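PDB 2FML: MutT/nudix family protein from Enterococcus faecalis, which is of unknown function but, with a Nudix domain joined to an NrtR-like winged helix, probably hydrolyses or senses nucleotide-type ligands and may bind DNA. Local coordinates for residues I106-S111 with V126-F131; L169-A174 with I189-F194; Q206-L211 with R221-K226; M44-Y49 with A130-E135; G65-N70 with D118-V123. One frame throughout, in Å; residues are numbered along the deposited sequence.

Interaction 1 of 5, residues I106-S111 with V126-F131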
# COMPACT_ATOMS: atom_id res chain seq x y z
N ILE A 106 -3.88 7.61 10.73
CA ILE A 106 -4.06 6.33 10.09
C ILE A 106 -2.94 6.13 9.06
O ILE A 106 -2.41 7.11 8.55
CB ILE A 106 -5.47 6.17 9.47
CG1 ILE A 106 -5.69 7.18 8.31
CG2 ILE A 106 -6.49 6.30 10.56
CD1 ILE A 106 -7.00 6.94 7.44
N GLU A 107 -2.60 4.88 8.79
CA GLU A 107 -1.77 4.61 7.65
C GLU A 107 -2.42 3.55 6.76
O GLU A 107 -2.96 2.57 7.25
CB GLU A 107 -0.33 4.19 8.08
CG GLU A 107 -0.21 2.76 8.73
CD GLU A 107 1.20 2.50 9.39
OE1 GLU A 107 1.46 3.09 10.48
OE2 GLU A 107 2.02 1.72 8.81
N GLN A 108 -2.28 3.71 5.46
CA GLN A 108 -2.76 2.68 4.55
C GLN A 108 -1.91 1.42 4.72
O GLN A 108 -0.69 1.50 4.85
CB GLN A 108 -2.76 3.18 3.12
CG GLN A 108 -3.78 2.54 2.32
CD GLN A 108 -3.78 3.08 0.93
OE1 GLN A 108 -4.51 4.06 0.60
NE2 GLN A 108 -3.04 2.43 0.08
N LEU A 109 -2.54 0.25 4.82
CA LEU A 109 -1.75 -0.93 5.14
C LEU A 109 -1.45 -1.75 3.84
O LEU A 109 -0.28 -2.00 3.49
CB LEU A 109 -2.48 -1.76 6.22
CG LEU A 109 -2.02 -3.20 6.53
CD1 LEU A 109 -0.61 -3.26 7.07
CD2 LEU A 109 -3.02 -3.88 7.48
N HIS A 110 -2.51 -2.17 3.16
CA HIS A 110 -2.40 -3.05 2.03
C HIS A 110 -3.79 -3.17 1.36
O HIS A 110 -4.83 -3.07 2.06
CB HIS A 110 -1.87 -4.41 2.47
CG HIS A 110 -1.60 -5.34 1.33
ND1 HIS A 110 -0.40 -5.36 0.63
CD2 HIS A 110 -2.37 -6.30 0.78
CE1 HIS A 110 -0.47 -6.30 -0.31
NE2 HIS A 110 -1.66 -6.88 -0.24
N SER A 111 -3.80 -3.36 0.03
CA SER A 111 -5.03 -3.63 -0.68
C SER A 111 -5.05 -5.11 -1.05
O SER A 111 -4.12 -5.59 -1.66
CB SER A 111 -5.20 -2.81 -1.94
OG SER A 111 -4.80 -1.51 -1.62
N VAL A 126 -9.20 -1.78 0.58
CA VAL A 126 -8.02 -1.09 0.94
C VAL A 126 -8.05 -1.12 2.47
O VAL A 126 -8.93 -0.59 3.10
CB VAL A 126 -8.00 0.32 0.39
CG1 VAL A 126 -6.77 1.03 0.81
CG2 VAL A 126 -8.14 0.30 -1.08
N SER A 127 -7.13 -1.84 3.04
CA SER A 127 -7.06 -1.85 4.49
C SER A 127 -6.14 -0.73 5.06
O SER A 127 -5.20 -0.29 4.43
CB SER A 127 -6.65 -3.25 5.00
OG SER A 127 -5.29 -3.53 4.68
N TYR A 128 -6.47 -0.33 6.28
CA TYR A 128 -5.76 0.67 7.05
C TYR A 128 -5.41 0.15 8.45
O TYR A 128 -6.06 -0.74 8.96
CB TYR A 128 -6.60 1.95 7.16
CG TYR A 128 -6.65 2.72 5.88
CD1 TYR A 128 -5.88 3.87 5.72
CD2 TYR A 128 -7.56 2.34 4.83
CE1 TYR A 128 -5.98 4.63 4.54
CE2 TYR A 128 -7.67 3.06 3.68
CZ TYR A 128 -6.85 4.17 3.52
OH TYR A 128 -6.92 4.84 2.35
N LEU A 129 -4.41 0.79 9.06
CA LEU A 129 -3.87 0.49 10.38
C LEU A 129 -3.85 1.80 11.19
O LEU A 129 -3.50 2.86 10.67
CB LEU A 129 -2.44 -0.03 10.23
CG LEU A 129 -1.54 -0.29 11.43
CD1 LEU A 129 -2.29 -1.15 12.51
CD2 LEU A 129 -0.29 -1.04 10.93
N ALA A 130 -4.28 1.76 12.45
CA ALA A 130 -4.08 2.91 13.34
C ALA A 130 -3.85 2.42 14.73
O ALA A 130 -4.37 1.34 15.12
CB ALA A 130 -5.29 3.85 13.30
N PHE A 131 -3.07 3.22 15.45
CA PHE A 131 -2.70 3.02 16.86
C PHE A 131 -3.39 4.09 17.65
O PHE A 131 -3.18 5.26 17.35
CB PHE A 131 -1.21 3.23 17.04
CG PHE A 131 -0.38 2.49 16.07
CD1 PHE A 131 -0.34 1.10 16.08
CD2 PHE A 131 0.39 3.19 15.15
CE1 PHE A 131 0.43 0.41 15.18
CE2 PHE A 131 1.19 2.51 14.26
CZ PHE A 131 1.21 1.12 14.27
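Q108 lies across the Y128 ring: its CG sits over one face, 3.9 Å from the ring centroid and displaced toward the rim, with amide and ring planes nearly perpendicular. Q108 CG also touches V126 CG1, at 3.7 Å. I106 comes to the ring obliquely, CD1 3.7 Å from Y128 CD1. On the other side of the sheet E107 and L129 run side by side in the same direction, E107 CG to L129 CB 3.9 Å. The strands pair antiparallel, with E107 and L129 exchanging both backbone N-H...O bonds. L109 and H110 then both face S127, a classic beta bulge. S127 OG, placed between its backbone N and carbonyl carbon (chi1 69°), donates to H110 O at 2.7 Å, so this oxygen takes two bonds, the second from S127 N. This hairpin belongs to the Nudix domain. Helix 85-97 packs on I106 and Y128, whose hydroxyl bonds to T85; helix 186-200 packs on L109 and S127, and strand 39-50 continues the sheet beyond strand 123-131.

Interaction 2 of 5, residues L169-A174 with I189-F194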
# COMPACT_ATOMS: atom_id res chain seq x y z
N LEU A 169 -4.00 -17.28 14.72
CA LEU A 169 -3.49 -17.09 13.38
C LEU A 169 -1.99 -17.36 13.31
O LEU A 169 -1.22 -16.88 14.15
CB LEU A 169 -3.73 -15.64 12.90
CG LEU A 169 -5.15 -15.08 12.98
CD1 LEU A 169 -5.23 -13.57 12.63
CD2 LEU A 169 -6.14 -16.02 12.21
N ASP A 170 -1.60 -18.02 12.23
CA ASP A 170 -0.20 -18.27 11.88
C ASP A 170 0.39 -17.03 11.20
O ASP A 170 -0.09 -16.64 10.14
CB ASP A 170 -0.08 -19.47 10.93
CG ASP A 170 1.38 -19.89 10.71
OD1 ASP A 170 2.21 -19.12 10.19
OD2 ASP A 170 1.71 -21.02 11.10
N LEU A 171 1.41 -16.43 11.82
CA LEU A 171 2.08 -15.26 11.29
C LEU A 171 2.74 -15.41 9.94
O LEU A 171 2.97 -14.40 9.27
CB LEU A 171 3.08 -14.64 12.27
CG LEU A 171 2.46 -13.87 13.45
CD1 LEU A 171 3.53 -13.54 14.49
CD2 LEU A 171 1.60 -12.62 13.00
N LYS A 172 3.05 -16.64 9.52
CA LYS A 172 3.71 -16.84 8.21
C LYS A 172 2.74 -17.25 7.09
O LYS A 172 2.98 -16.90 5.94
CB LYS A 172 4.92 -17.81 8.29
CG LYS A 172 5.92 -17.57 9.44
CD LYS A 172 6.61 -16.17 9.31
CE LYS A 172 6.58 -15.30 10.63
NZ LYS A 172 6.64 -13.82 10.27
N THR A 173 1.64 -17.92 7.40
CA THR A 173 0.71 -18.40 6.34
C THR A 173 -0.70 -17.87 6.45
O THR A 173 -1.54 -18.17 5.56
CB THR A 173 0.52 -19.89 6.40
OG1 THR A 173 -0.09 -20.17 7.66
CG2 THR A 173 1.89 -20.66 6.30
N ALA A 174 -0.98 -17.12 7.53
CA ALA A 174 -2.34 -16.63 7.87
C ALA A 174 -3.32 -17.76 8.11
O ALA A 174 -4.50 -17.49 8.26
CB ALA A 174 -2.89 -15.66 6.79
N ILE A 189 -5.44 -9.99 6.69
CA ILE A 189 -5.31 -8.59 6.95
C ILE A 189 -4.73 -8.32 8.38
O ILE A 189 -3.88 -7.45 8.53
CB ILE A 189 -6.68 -7.83 6.77
CG1 ILE A 189 -7.46 -8.20 5.47
CG2 ILE A 189 -6.44 -6.35 6.99
CD1 ILE A 189 -8.70 -7.25 5.20
N ILE A 190 -5.18 -9.05 9.39
CA ILE A 190 -4.61 -8.86 10.73
C ILE A 190 -3.13 -9.25 10.84
O ILE A 190 -2.28 -8.52 11.42
CB ILE A 190 -5.48 -9.56 11.80
CG1 ILE A 190 -6.75 -8.74 11.90
CG2 ILE A 190 -4.74 -9.59 13.24
CD1 ILE A 190 -7.88 -9.34 12.62
N ILE A 191 -2.80 -10.39 10.24
CA ILE A 191 -1.41 -10.83 10.11
C ILE A 191 -0.58 -9.79 9.34
O ILE A 191 0.54 -9.45 9.75
CB ILE A 191 -1.39 -12.23 9.42
CG1 ILE A 191 -2.04 -13.27 10.34
CG2 ILE A 191 -0.02 -12.66 8.92
CD1 ILE A 191 -1.32 -13.56 11.54
N LYS A 192 -1.09 -9.28 8.23
CA LYS A 192 -0.37 -8.18 7.51
C LYS A 192 -0.08 -6.98 8.42
O LYS A 192 1.03 -6.47 8.43
CB LYS A 192 -1.10 -7.75 6.23
CG LYS A 192 -0.35 -6.78 5.24
CD LYS A 192 0.67 -7.46 4.24
CE LYS A 192 0.10 -8.41 3.20
NZ LYS A 192 1.25 -8.86 2.20
N ALA A 193 -1.08 -6.57 9.19
CA ALA A 193 -0.95 -5.45 10.14
C ALA A 193 0.05 -5.76 11.23
O ALA A 193 0.89 -4.87 11.59
CB ALA A 193 -2.34 -5.08 10.76
N PHE A 194 0.01 -7.00 11.76
CA PHE A 194 0.88 -7.35 12.86
C PHE A 194 2.35 -7.38 12.41
O PHE A 194 3.24 -6.84 13.10
CB PHE A 194 0.45 -8.70 13.50
CG PHE A 194 1.13 -9.00 14.78
CD1 PHE A 194 0.60 -8.58 15.97
CD2 PHE A 194 2.38 -9.66 14.79
CE1 PHE A 194 1.28 -8.84 17.19
CE2 PHE A 194 3.09 -9.89 15.99
CZ PHE A 194 2.52 -9.49 17.19
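The F194 ring is met obliquely by L171, whose CD2 lies 3.5 Å from F194 CD2 while CD1 stays near the neighbouring ring carbon CE2. F194 CG is anti to its backbone N (chi1 -169°), which carries the ring out beside the leucine; F227 of helix 217-228 meets the ring as well, the two planes inclined at about 40°. The other flat group, the D170 carboxylate, takes no part in the helix contact and serves its own turn: D170 OD1 accepts from K172 N at 2.7 Å, nearly in line with its C-O bond, and from T173 N at 3.1 Å, from above the carboxylate plane. The first bond makes an Asx turn, the second the wider Asx motif, where strand 165-170 ends at the edge of the Nudix sheet; A174 N also bonds to D170 O. On the helix side I191 CD1 is wedged between two leucines, 3.4 Å from L171 CD2 and 3.5 Å from L169 CB, both closer than usual for carbon pairs, while I191 CG2 rests against the L171 carbonyl. L169 CD1 reaches I190 CG2 at 4.1 Å, the side chains crossing at about a right angle. N195, one turn of helix 186-200 beyond I191, donates its ND2 to L171 O.

Interaction 3 of 5, residues Q206-L211 with R221-K226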
# COMPACT_ATOMS: atom_id res chain seq x y z
N GLN A 206 6.29 4.33 15.02
CA GLN A 206 4.96 4.93 15.12
C GLN A 206 4.10 4.19 16.14
O GLN A 206 3.35 4.82 16.89
CB GLN A 206 4.24 4.98 13.77
CG GLN A 206 4.20 6.32 13.00
CD GLN A 206 3.20 6.24 11.78
OE1 GLN A 206 3.16 7.11 10.88
NE2 GLN A 206 2.40 5.18 11.77
N VAL A 207 4.23 2.87 16.19
CA VAL A 207 3.44 2.02 17.12
C VAL A 207 3.41 2.49 18.58
O VAL A 207 2.40 2.27 19.28
CB VAL A 207 3.84 0.52 17.07
CG1 VAL A 207 5.25 0.30 17.71
CG2 VAL A 207 2.76 -0.37 17.75
N LEU A 208 4.49 3.15 19.02
CA LEU A 208 4.55 3.73 20.39
C LEU A 208 3.47 4.80 20.63
O LEU A 208 3.36 5.32 21.74
CB LEU A 208 5.96 4.30 20.68
CG LEU A 208 7.11 3.31 20.54
CD1 LEU A 208 8.39 3.98 20.87
CD2 LEU A 208 6.89 2.10 21.46
N GLN A 209 2.71 5.15 19.59
CA GLN A 209 1.48 5.96 19.70
C GLN A 209 0.46 5.35 20.66
O GLN A 209 -0.21 6.08 21.39
CB GLN A 209 0.83 6.17 18.35
CG GLN A 209 1.34 7.32 17.54
CD GLN A 209 0.60 7.44 16.20
OE1 GLN A 209 -0.43 6.82 16.00
NE2 GLN A 209 1.14 8.21 15.29
N VAL A 210 0.34 4.02 20.67
CA VAL A 210 -0.57 3.32 21.61
C VAL A 210 -0.30 3.65 23.12
O VAL A 210 -1.13 3.34 23.99
CB VAL A 210 -0.57 1.76 21.44
CG1 VAL A 210 -0.86 1.33 19.99
CG2 VAL A 210 0.67 1.17 21.93
N LEU A 211 0.86 4.24 23.38
CA LEU A 211 1.29 4.59 24.72
C LEU A 211 0.82 5.98 25.14
O LEU A 211 0.94 6.33 26.30
CB LEU A 211 2.82 4.47 24.83
CG LEU A 211 3.44 3.10 25.07
CD1 LEU A 211 4.97 3.24 25.15
CD2 LEU A 211 2.90 2.40 26.36
N ARG A 221 9.91 -0.59 25.69
CA ARG A 221 10.34 -2.00 25.68
C ARG A 221 9.17 -3.01 25.79
O ARG A 221 9.17 -4.01 25.08
CB ARG A 221 11.41 -2.25 26.73
CG ARG A 221 12.77 -1.65 26.37
CD ARG A 221 13.66 -1.40 27.63
NE ARG A 221 13.96 -2.66 28.27
CZ ARG A 221 13.71 -2.95 29.54
NH1 ARG A 221 13.19 -2.03 30.36
NH2 ARG A 221 14.00 -4.16 30.01
N LYS A 222 8.20 -2.74 26.67
CA LYS A 222 7.03 -3.63 26.93
C LYS A 222 6.09 -3.75 25.73
O LYS A 222 5.52 -4.81 25.48
CB LYS A 222 6.24 -3.17 28.17
CG LYS A 222 7.02 -3.33 29.54
CD LYS A 222 6.04 -3.43 30.73
CE LYS A 222 6.72 -3.48 32.10
NZ LYS A 222 5.67 -3.71 33.17
N VAL A 223 5.94 -2.66 24.98
CA VAL A 223 5.21 -2.65 23.74
C VAL A 223 5.99 -3.46 22.68
O VAL A 223 5.45 -4.40 22.10
CB VAL A 223 4.92 -1.24 23.26
CG1 VAL A 223 4.40 -1.28 21.83
CG2 VAL A 223 3.93 -0.57 24.20
N PHE A 224 7.25 -3.11 22.45
CA PHE A 224 8.10 -3.88 21.58
C PHE A 224 8.12 -5.40 21.89
O PHE A 224 8.11 -6.20 20.97
CB PHE A 224 9.52 -3.35 21.63
CG PHE A 224 9.83 -2.35 20.57
CD1 PHE A 224 9.10 -1.15 20.48
CD2 PHE A 224 10.86 -2.59 19.64
CE1 PHE A 224 9.38 -0.21 19.48
CE2 PHE A 224 11.16 -1.66 18.65
CZ PHE A 224 10.42 -0.46 18.57
N ALA A 225 8.15 -5.78 23.16
CA ALA A 225 8.18 -7.20 23.50
C ALA A 225 6.83 -7.90 23.19
O ALA A 225 6.83 -9.08 22.81
CB ALA A 225 8.62 -7.42 24.96
N LYS A 226 5.70 -7.20 23.37
CA LYS A 226 4.38 -7.75 22.99
C LYS A 226 4.31 -8.09 21.48
O LYS A 226 3.71 -9.09 21.08
CB LYS A 226 3.16 -6.84 23.38
CG LYS A 226 2.82 -6.67 24.89
CD LYS A 226 3.34 -7.78 25.80
CE LYS A 226 2.33 -8.85 26.17
NZ LYS A 226 2.77 -9.65 27.42
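The 3-10 segment 206-211 and helix 217-228 keep their backbones apart, nearest at L208 CA and V223 CA, 7.2 Å. V207, V210 and L211 are directed toward the helix, whereas L208 reaches it with the end of its side chain. V223 is the residue they gather round, and its two methyls meet different partners. V223 CG2 lies 3.8 Å from L211 CG and equally near L211 CD2, the two side chains sliding past each other in opposite directions; V210 CG2 approaches the same methyl at 4.3 Å. V223 CG1, anti to the backbone N (chi1 169°), is turned to L208, whose CD2 is 4.2 Å away, and more loosely to V207. L208 also reaches F224: L208 CD2 lies at the edge of the ring, in the ring plane, 3.9 Å from F224 CE1, with the side chains crossing at about a right angle. The contact is wholly apolar and buried. Its two segments are consistent with a winged-helix domain like the DNA-binding one of NrtR. F240 of helix 237-244 meets the F224 ring edge-to-face, while F131 of strand 123-131 and Y49 of strand 39-50 bring the Nudix sheet against V210.

Interaction 4 of 5, residues M44-Y49 with A130-E135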
# COMPACT_ATOMS: atom_id res chain seq x y z
N MSE A 44 -10.45 -1.64 8.63
CA MSE A 44 -9.62 -0.90 9.56
C MSE A 44 -9.10 -1.78 10.65
O MSE A 44 -9.88 -2.48 11.30
CB MSE A 44 -10.44 0.26 10.11
CG MSE A 44 -9.85 0.97 11.27
SE MSE A 44 -8.31 2.15 10.77
CE MSE A 44 -7.12 1.16 11.54
N VAL A 45 -7.76 -1.77 10.83
CA VAL A 45 -7.13 -2.50 11.96
C VAL A 45 -6.77 -1.50 13.03
O VAL A 45 -5.87 -0.71 12.85
CB VAL A 45 -5.91 -3.34 11.57
CG1 VAL A 45 -5.35 -4.05 12.83
CG2 VAL A 45 -6.24 -4.39 10.43
N LEU A 46 -7.54 -1.50 14.13
CA LEU A 46 -7.34 -0.61 15.27
C LEU A 46 -6.66 -1.37 16.38
O LEU A 46 -7.18 -2.36 16.87
CB LEU A 46 -8.68 -0.04 15.79
CG LEU A 46 -9.49 0.84 14.84
CD1 LEU A 46 -10.74 1.27 15.59
CD2 LEU A 46 -8.68 2.07 14.51
N LEU A 47 -5.50 -0.85 16.80
CA LEU A 47 -4.66 -1.46 17.80
C LEU A 47 -4.51 -0.47 18.92
O LEU A 47 -4.28 0.73 18.71
CB LEU A 47 -3.28 -1.73 17.22
CG LEU A 47 -3.17 -2.78 16.14
CD1 LEU A 47 -1.71 -2.95 15.77
CD2 LEU A 47 -3.83 -4.11 16.58
N CYS A 48 -4.64 -0.97 20.14
CA CYS A 48 -4.37 -0.17 21.32
C CYS A 48 -3.49 -0.98 22.28
O CYS A 48 -3.16 -2.14 22.01
CB CYS A 48 -5.69 0.31 21.96
SG CYS A 48 -6.67 -0.96 22.76
N TYR A 49 -3.15 -0.39 23.41
CA TYR A 49 -2.45 -1.13 24.41
C TYR A 49 -2.92 -0.73 25.80
O TYR A 49 -2.88 0.43 26.14
CB TYR A 49 -0.96 -0.89 24.20
CG TYR A 49 -0.02 -1.39 25.28
CD1 TYR A 49 0.45 -2.71 25.29
CD2 TYR A 49 0.45 -0.50 26.25
CE1 TYR A 49 1.35 -3.12 26.30
CE2 TYR A 49 1.33 -0.90 27.23
CZ TYR A 49 1.76 -2.20 27.27
OH TYR A 49 2.64 -2.53 28.27
N ALA A 130 -4.28 1.76 12.45
CA ALA A 130 -4.08 2.91 13.34
C ALA A 130 -3.85 2.42 14.73
O ALA A 130 -4.37 1.34 15.12
CB ALA A 130 -5.29 3.85 13.30
N PHE A 131 -3.07 3.22 15.45
CA PHE A 131 -2.70 3.02 16.86
C PHE A 131 -3.39 4.09 17.65
O PHE A 131 -3.18 5.26 17.35
CB PHE A 131 -1.21 3.23 17.04
CG PHE A 131 -0.38 2.49 16.07
CD1 PHE A 131 -0.34 1.10 16.08
CD2 PHE A 131 0.39 3.19 15.15
CE1 PHE A 131 0.43 0.41 15.18
CE2 PHE A 131 1.19 2.51 14.26
CZ PHE A 131 1.21 1.12 14.27
N ILE A 132 -4.19 3.71 18.65
CA ILE A 132 -5.08 4.62 19.33
C ILE A 132 -5.21 4.23 20.82
O ILE A 132 -4.59 3.27 21.26
CB ILE A 132 -6.49 4.70 18.62
CG1 ILE A 132 -7.25 3.35 18.65
CG2 ILE A 132 -6.32 5.15 17.14
CD1 ILE A 132 -8.79 3.50 18.82
N GLY A 133 -5.96 5.02 21.60
CA GLY A 133 -6.31 4.62 22.95
C GLY A 133 -7.41 3.58 22.92
O GLY A 133 -8.07 3.39 21.88
N GLU A 134 -7.60 2.91 24.05
CA GLU A 134 -8.66 1.95 24.28
C GLU A 134 -9.97 2.71 24.55
O GLU A 134 -10.44 2.78 25.69
CB GLU A 134 -8.33 1.04 25.47
CG GLU A 134 -9.04 -0.32 25.41
CD GLU A 134 -8.75 -1.27 26.58
OE1 GLU A 134 -7.70 -1.18 27.23
OE2 GLU A 134 -9.60 -2.15 26.84
N GLU A 135 -10.54 3.27 23.48
CA GLU A 135 -11.74 4.13 23.58
C GLU A 135 -12.96 3.32 23.96
O GLU A 135 -12.98 2.11 23.72
CB GLU A 135 -12.05 4.84 22.26
CG GLU A 135 -10.87 5.24 21.44
CD GLU A 135 -10.61 6.71 21.44
OE1 GLU A 135 -10.81 7.33 20.37
OE2 GLU A 135 -10.21 7.24 22.50
O HOH W 1 -3.49 2.58 23.35
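L47 and F131 point the same way side by side, L47 CD1 lying at the edge of the F131 ring, 4.0 Å from F131 CE1. On the opposite side of the sheet A130 CB meets L46 CD2, also at 4.0 Å. C48 turns toward the other segment: C48 CB sits 3.2 Å from I132 O, and C48 SG 3.6 Å from E134 CG. Behind these side chains lies a parallel strand pairing, the junction of strands 39-50 and 123-131 within the mixed sheet of the Nudix fold. A130 N donates to V45 O, L47 N to A130 O and I132 N to L47 O, each at 3.0 Å. Past I132 the direct strand bonds stop, and a water accepts from Y49 N at 3.0 Å; its link to I132 O is doubtfully short. E134 centres an inverse gamma turn closed by a weak bond; its carboxylate forms a salt bridge with K57 and a hydrogen bond with N50, while W148 of strand 143-154 packs on L46, C48 and I132.

Interaction 5 of 5, residues G65-N70 with D118-V123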
# COMPACT_ATOMS: atom_id res chain seq x y z
N GLY A 65 -25.18 -9.20 9.59
CA GLY A 65 -25.74 -9.56 8.31
C GLY A 65 -24.76 -10.32 7.46
O GLY A 65 -23.51 -10.30 7.73
N HIS A 66 -25.31 -10.98 6.45
CA HIS A 66 -24.55 -11.71 5.47
C HIS A 66 -23.72 -10.79 4.57
O HIS A 66 -24.07 -9.64 4.38
CB HIS A 66 -25.48 -12.61 4.66
CG HIS A 66 -25.68 -13.96 5.27
ND1 HIS A 66 -26.87 -14.66 5.18
CD2 HIS A 66 -24.84 -14.75 5.97
CE1 HIS A 66 -26.75 -15.81 5.81
NE2 HIS A 66 -25.53 -15.87 6.32
N PRO A 67 -22.63 -11.30 3.95
CA PRO A 67 -22.00 -12.61 4.10
C PRO A 67 -21.29 -12.69 5.45
O PRO A 67 -21.03 -11.66 6.07
CB PRO A 67 -21.04 -12.67 2.91
CG PRO A 67 -20.82 -11.25 2.46
CD PRO A 67 -22.01 -10.47 2.91
N PHE A 68 -21.10 -13.90 5.96
CA PHE A 68 -20.48 -14.12 7.26
C PHE A 68 -21.22 -13.52 8.38
O PHE A 68 -20.58 -12.96 9.28
CB PHE A 68 -19.02 -13.57 7.24
CG PHE A 68 -18.14 -14.27 6.21
CD1 PHE A 68 -17.64 -15.57 6.45
CD2 PHE A 68 -17.87 -13.66 4.98
CE1 PHE A 68 -16.84 -16.23 5.49
CE2 PHE A 68 -17.08 -14.32 4.02
CZ PHE A 68 -16.56 -15.59 4.28
N ARG A 69 -22.56 -13.64 8.36
CA ARG A 69 -23.38 -13.35 9.51
C ARG A 69 -22.87 -14.04 10.78
O ARG A 69 -22.62 -15.23 10.78
CB ARG A 69 -24.82 -13.80 9.28
CG ARG A 69 -25.81 -13.35 10.34
CD ARG A 69 -27.11 -14.18 10.23
NE ARG A 69 -27.74 -13.95 8.93
CZ ARG A 69 -28.62 -14.75 8.31
NH1 ARG A 69 -28.99 -15.93 8.80
NH2 ARG A 69 -29.08 -14.34 7.13
N ASN A 70 -22.74 -13.26 11.85
CA ASN A 70 -22.34 -13.78 13.15
C ASN A 70 -20.85 -14.11 13.30
O ASN A 70 -20.39 -14.50 14.37
CB ASN A 70 -23.23 -14.98 13.55
CG ASN A 70 -24.68 -14.56 13.86
OD1 ASN A 70 -24.96 -13.39 14.12
ND2 ASN A 70 -25.60 -15.52 13.84
N ASP A 118 -14.45 -12.27 -1.41
CA ASP A 118 -15.80 -11.93 -0.90
C ASP A 118 -16.83 -12.77 -1.65
O ASP A 118 -16.86 -12.73 -2.86
CB ASP A 118 -16.03 -10.39 -1.09
CG ASP A 118 -17.22 -9.83 -0.29
OD1 ASP A 118 -18.32 -10.37 -0.31
OD2 ASP A 118 -17.05 -8.79 0.34
N PRO A 119 -17.70 -13.52 -0.94
CA PRO A 119 -18.74 -14.29 -1.71
C PRO A 119 -19.76 -13.41 -2.53
O PRO A 119 -20.51 -13.97 -3.36
CB PRO A 119 -19.47 -15.08 -0.64
CG PRO A 119 -19.30 -14.33 0.53
CD PRO A 119 -17.90 -13.69 0.51
N ARG A 120 -19.77 -12.08 -2.34
CA ARG A 120 -20.65 -11.19 -3.15
C ARG A 120 -20.21 -10.99 -4.63
O ARG A 120 -21.01 -10.65 -5.46
CB ARG A 120 -20.84 -9.82 -2.47
CG ARG A 120 -21.83 -9.90 -1.28
CD ARG A 120 -21.73 -8.68 -0.36
NE ARG A 120 -20.42 -8.54 0.22
CZ ARG A 120 -20.16 -7.78 1.27
NH1 ARG A 120 -21.11 -7.08 1.80
NH2 ARG A 120 -18.93 -7.67 1.74
N GLY A 121 -18.92 -11.17 -4.93
CA GLY A 121 -18.42 -11.22 -6.29
C GLY A 121 -17.08 -10.57 -6.26
O GLY A 121 -16.32 -10.83 -5.39
N TRP A 122 -16.81 -9.69 -7.20
CA TRP A 122 -15.60 -8.89 -7.23
C TRP A 122 -15.60 -7.69 -6.26
O TRP A 122 -16.23 -6.64 -6.50
CB TRP A 122 -15.39 -8.43 -8.66
CG TRP A 122 -13.91 -7.98 -8.99
CD1 TRP A 122 -12.78 -8.15 -8.26
CD2 TRP A 122 -13.54 -7.29 -10.19
NE1 TRP A 122 -11.70 -7.61 -8.94
CE2 TRP A 122 -12.14 -7.10 -10.14
CE3 TRP A 122 -14.29 -6.82 -11.33
CZ2 TRP A 122 -11.45 -6.44 -11.15
CZ3 TRP A 122 -13.58 -6.21 -12.37
CH2 TRP A 122 -12.17 -6.01 -12.26
N VAL A 123 -14.88 -7.88 -5.17
CA VAL A 123 -14.80 -6.88 -4.08
C VAL A 123 -13.35 -6.70 -3.69
O VAL A 123 -12.65 -7.67 -3.38
CB VAL A 123 -15.68 -7.22 -2.83
CG1 VAL A 123 -15.67 -6.06 -1.80
CG2 VAL A 123 -17.15 -7.55 -3.24
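P67, P119 and R120 make most of this contact between two loops. P67 follows a cis peptide bond. P67 CB presses on P119 CG at 3.4 Å, a tight carbon pair, while P67 CG and CD lie over one face of the R120 guanidinium, P67 CG 3.5 Å from R120 NE. Proline and arginine side chains cross there at about a right angle. D118 grips the edge of the guanidinium: R120 NE bonds to D118 OD1 at 2.8 Å and R120 NH2 to the syn lone pair of D118 OD2 at 2.6 Å, a side-on, two-nitrogen salt bridge that should limit rotation of the flat group. D118 OD1 also accepts from R120 N, an Asx turn within the type I beta turn D118 to G121. That gives OD1 two donors, both from the same face of its plane; OD2 bonds in addition to a glycerol, probably from the crystallisation liquor. F68 completes the contact, F68 CE2 3.7 Å from P119 CD. Both loops belong to the Nudix domain, one between strands 55-63 and 72-78, the other leading into strand 123-131. F184, ahead of helix 186-200, meets the F68 ring edge-to-face, and F23 of the second subunit packs on P67.

How the interactions relate
From the N terminus, strand 39-50 opens interaction 4, which closes a loop of 80 residues on reaching 130-135. Interaction 5 is nested within that loop, joining 65-70 to 118-123. Interaction 1 crosses interaction 5, since 106-111 precedes 118-123 and its partner 126-131 follows; it shares A130 and F131 with interaction 4, so strand 123-131 has a neighbour on each side. Interactions 2 and 3 follow in series as short local closures. Interaction 2 joins the end of strand 165-170 to helix 186-200, which packs against L109, S127 and V45 of the sheet. Interaction 3, in the winged-helix region, meets F131 and Y49, tying that region to the Nudix sheet, about 34 Å between centres from interaction 5.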